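Local coordinates for protein NAD(P)H dehydrogenase (quinone) (Mycobacterium tuberculosis, PDB 1XDI) that probably reduces quinones such as menadione to quinols with NADH or NADPH, using one bound FAD per subunit of a homotetramer, at residues S376-T381 with C406-G411. Residues are numbered along the deposited sequence; the frame is centred on the assembly and turned at random.
Sequences SVAART and CRRSTG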
loop_
_atom_site.group_PDB
_atom_site.type_symbol
_atom_site.label_atom_id
_atom_site.label_comp_id
_atom_site.label_asym_id
_atom_site.label_seq_id
_atom_site.Cartn_x
_atom_site.Cartn_y
_atom_site.Cartn_z
ATOM N N SER A 376 -21.055 -15.828 -2.866
ATOM C CA SER A 376 -20.831 -14.972 -1.690
ATOM C C SER A 376 -19.606 -14.049 -1.843
ATOM O O SER A 376 -19.625 -12.920 -1.377
ATOM C CB SER A 376 -20.645 -15.808 -0.449
ATOM O OG SER A 376 -21.395 -16.982 -0.589
ATOM N N VAL A 377 -18.528 -14.514 -2.451
ATOM C CA VAL A 377 -17.416 -13.612 -2.651
ATOM C C VAL A 377 -17.211 -13.393 -4.176
ATOM O O VAL A 377 -17.194 -14.350 -4.978
ATOM C CB VAL A 377 -16.128 -14.122 -1.973
ATOM C CG1 VAL A 377 -15.029 -13.176 -2.275
ATOM C CG2 VAL A 377 -16.291 -14.182 -0.492
ATOM N N ALA A 378 -17.067 -12.130 -4.578
ATOM C CA ALA A 378 -16.919 -11.808 -5.994
ATOM C C ALA A 378 -15.479 -11.922 -6.379
ATOM O O ALA A 378 -14.743 -10.940 -6.240
ATOM C CB ALA A 378 -17.413 -10.405 -6.258
ATOM N N ALA A 379 -15.064 -13.082 -6.892
ATOM C CA ALA A 379 -13.655 -13.260 -7.233
ATOM C C ALA A 379 -13.315 -14.016 -8.504
ATOM O O ALA A 379 -14.133 -14.727 -9.048
ATOM C CB ALA A 379 -12.949 -13.922 -6.061
ATOM N N ARG A 380 -12.076 -13.856 -8.959
ATOM C CA ARG A 380 -11.542 -14.536 -10.140
ATOM C C ARG A 380 -10.666 -15.647 -9.562
ATOM O O ARG A 380 -10.029 -15.447 -8.552
ATOM C CB ARG A 380 -10.684 -13.583 -10.970
ATOM C CG ARG A 380 -11.094 -13.458 -12.418
ATOM C CD ARG A 380 -10.225 -12.436 -13.138
ATOM N NE ARG A 380 -10.469 -11.074 -12.684
ATOM C CZ ARG A 380 -9.503 -10.237 -12.318
ATOM N NH1 ARG A 380 -8.242 -10.628 -12.336
ATOM N NH2 ARG A 380 -9.769 -8.979 -11.984
ATOM N N THR A 381 -10.626 -16.807 -10.195
ATOM C CA THR A 381 -9.854 -17.921 -9.700
ATOM C C THR A 381 -9.063 -18.630 -10.809
ATOM O O THR A 381 -9.446 -18.630 -11.952
ATOM C CB THR A 381 -10.799 -18.972 -9.123
ATOM O OG1 THR A 381 -11.180 -19.879 -10.168
ATOM C CG2 THR A 381 -12.064 -18.326 -8.589
ATOM N N CYS A 406 -8.719 -14.093 -6.485
ATOM C CA CYS A 406 -8.620 -12.663 -6.324
ATOM C C CYS A 406 -9.849 -11.840 -6.548
ATOM O O CYS A 406 -10.741 -12.192 -7.305
ATOM C CB CYS A 406 -7.481 -12.080 -7.175
ATOM S SG CYS A 406 -7.836 -11.904 -8.934
ATOM N N ARG A 407 -9.870 -10.711 -5.861
ATOM C CA ARG A 407 -10.949 -9.776 -5.983
ATOM C C ARG A 407 -11.203 -9.474 -7.497
ATOM O O ARG A 407 -10.263 -9.343 -8.287
ATOM C CB ARG A 407 -10.557 -8.534 -5.234
ATOM C CG ARG A 407 -11.728 -7.845 -4.610
ATOM C CD ARG A 407 -12.296 -8.677 -3.487
ATOM N NE ARG A 407 -11.496 -8.542 -2.283
ATOM C CZ ARG A 407 -11.891 -8.999 -1.099
ATOM N NH1 ARG A 407 -13.073 -9.614 -0.984
ATOM N NH2 ARG A 407 -11.109 -8.850 -0.028
ATOM N N ARG A 408 -12.482 -9.396 -7.882
ATOM C CA ARG A 408 -12.934 -9.143 -9.263
ATOM C C ARG A 408 -12.403 -7.889 -9.920
ATOM O O ARG A 408 -11.831 -7.920 -10.996
ATOM C CB ARG A 408 -14.447 -9.047 -9.290
ATOM C CG ARG A 408 -15.158 -10.340 -9.395
ATOM C CD ARG A 408 -15.609 -10.543 -10.817
ATOM N NE ARG A 408 -16.142 -11.891 -10.996
ATOM C CZ ARG A 408 -16.148 -12.539 -12.164
ATOM N NH1 ARG A 408 -15.655 -11.956 -13.269
ATOM N NH2 ARG A 408 -16.610 -13.789 -12.214
ATOM N N SER A 409 -12.650 -6.772 -9.268
ATOM C CA SER A 409 -12.229 -5.488 -9.778
ATOM C C SER A 409 -10.782 -5.167 -9.445
ATOM O O SER A 409 -9.918 -5.105 -10.327
ATOM C CB SER A 409 -13.157 -4.417 -9.214
ATOM O OG SER A 409 -13.436 -4.658 -7.843
ATOM N N THR A 410 -10.500 -4.992 -8.164
ATOM C CA THR A 410 -9.172 -4.626 -7.738
ATOM C C THR A 410 -8.036 -5.598 -7.959
ATOM O O THR A 410 -6.900 -5.175 -7.920
ATOM C CB THR A 410 -9.164 -4.265 -6.245
ATOM O OG1 THR A 410 -9.228 -5.463 -5.448
ATOM C CG2 THR A 410 -10.350 -3.362 -5.919
ATOM N N GLY A 411 -8.318 -6.887 -8.182
ATOM C CA GLY A 411 -7.254 -7.890 -8.328
ATOM C C GLY A 411 -6.498 -8.236 -7.015
ATOM O O GLY A 411 -5.466 -8.890 -7.034
#
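Arg380 and Cys406 face each other as an antiparallel hydrogen-bonded pair, and from this pair the arginine reaches past the end of strand 401-407 to the turn that follows. Arg380 N gives to Cys406 O (2.7 Å), and Cys406 N returns a bond to Arg380 O (2.8 Å). On the face that these two side chains share, the arginine runs straight through chi2 and then bends at chi3 (-69°), which turns the guanidinium over Cys406 SG; NH1 lies 3.7 Å from the sulfur. Arg407 O lies over the same face of the guanidinium as the sulfur, while NH2 donates to Arg408 O, approaching from above that carbonyl's plane. This pairing joins strand 379-385, an edge strand of the sheet as counted within this subunit, to strand 401-407 in the antiparallel sheet of the dimerisation domain, whose helix 454-464 packs Leu464 on both Arg380 and Cys406. One residue before Arg380, Ala379 meets Arg407 in a non-hydrogen-bonded pair with diverging side chains. One step past this pair, Arg408 N bonds to Ala378 O (3.2 Å), and Arg408 CG packs 3.9 Å from Ala378 CB. Arg407 departs the other way, brushing Val377 CG1 with NH1 and packing on Ser409 of a second subunit.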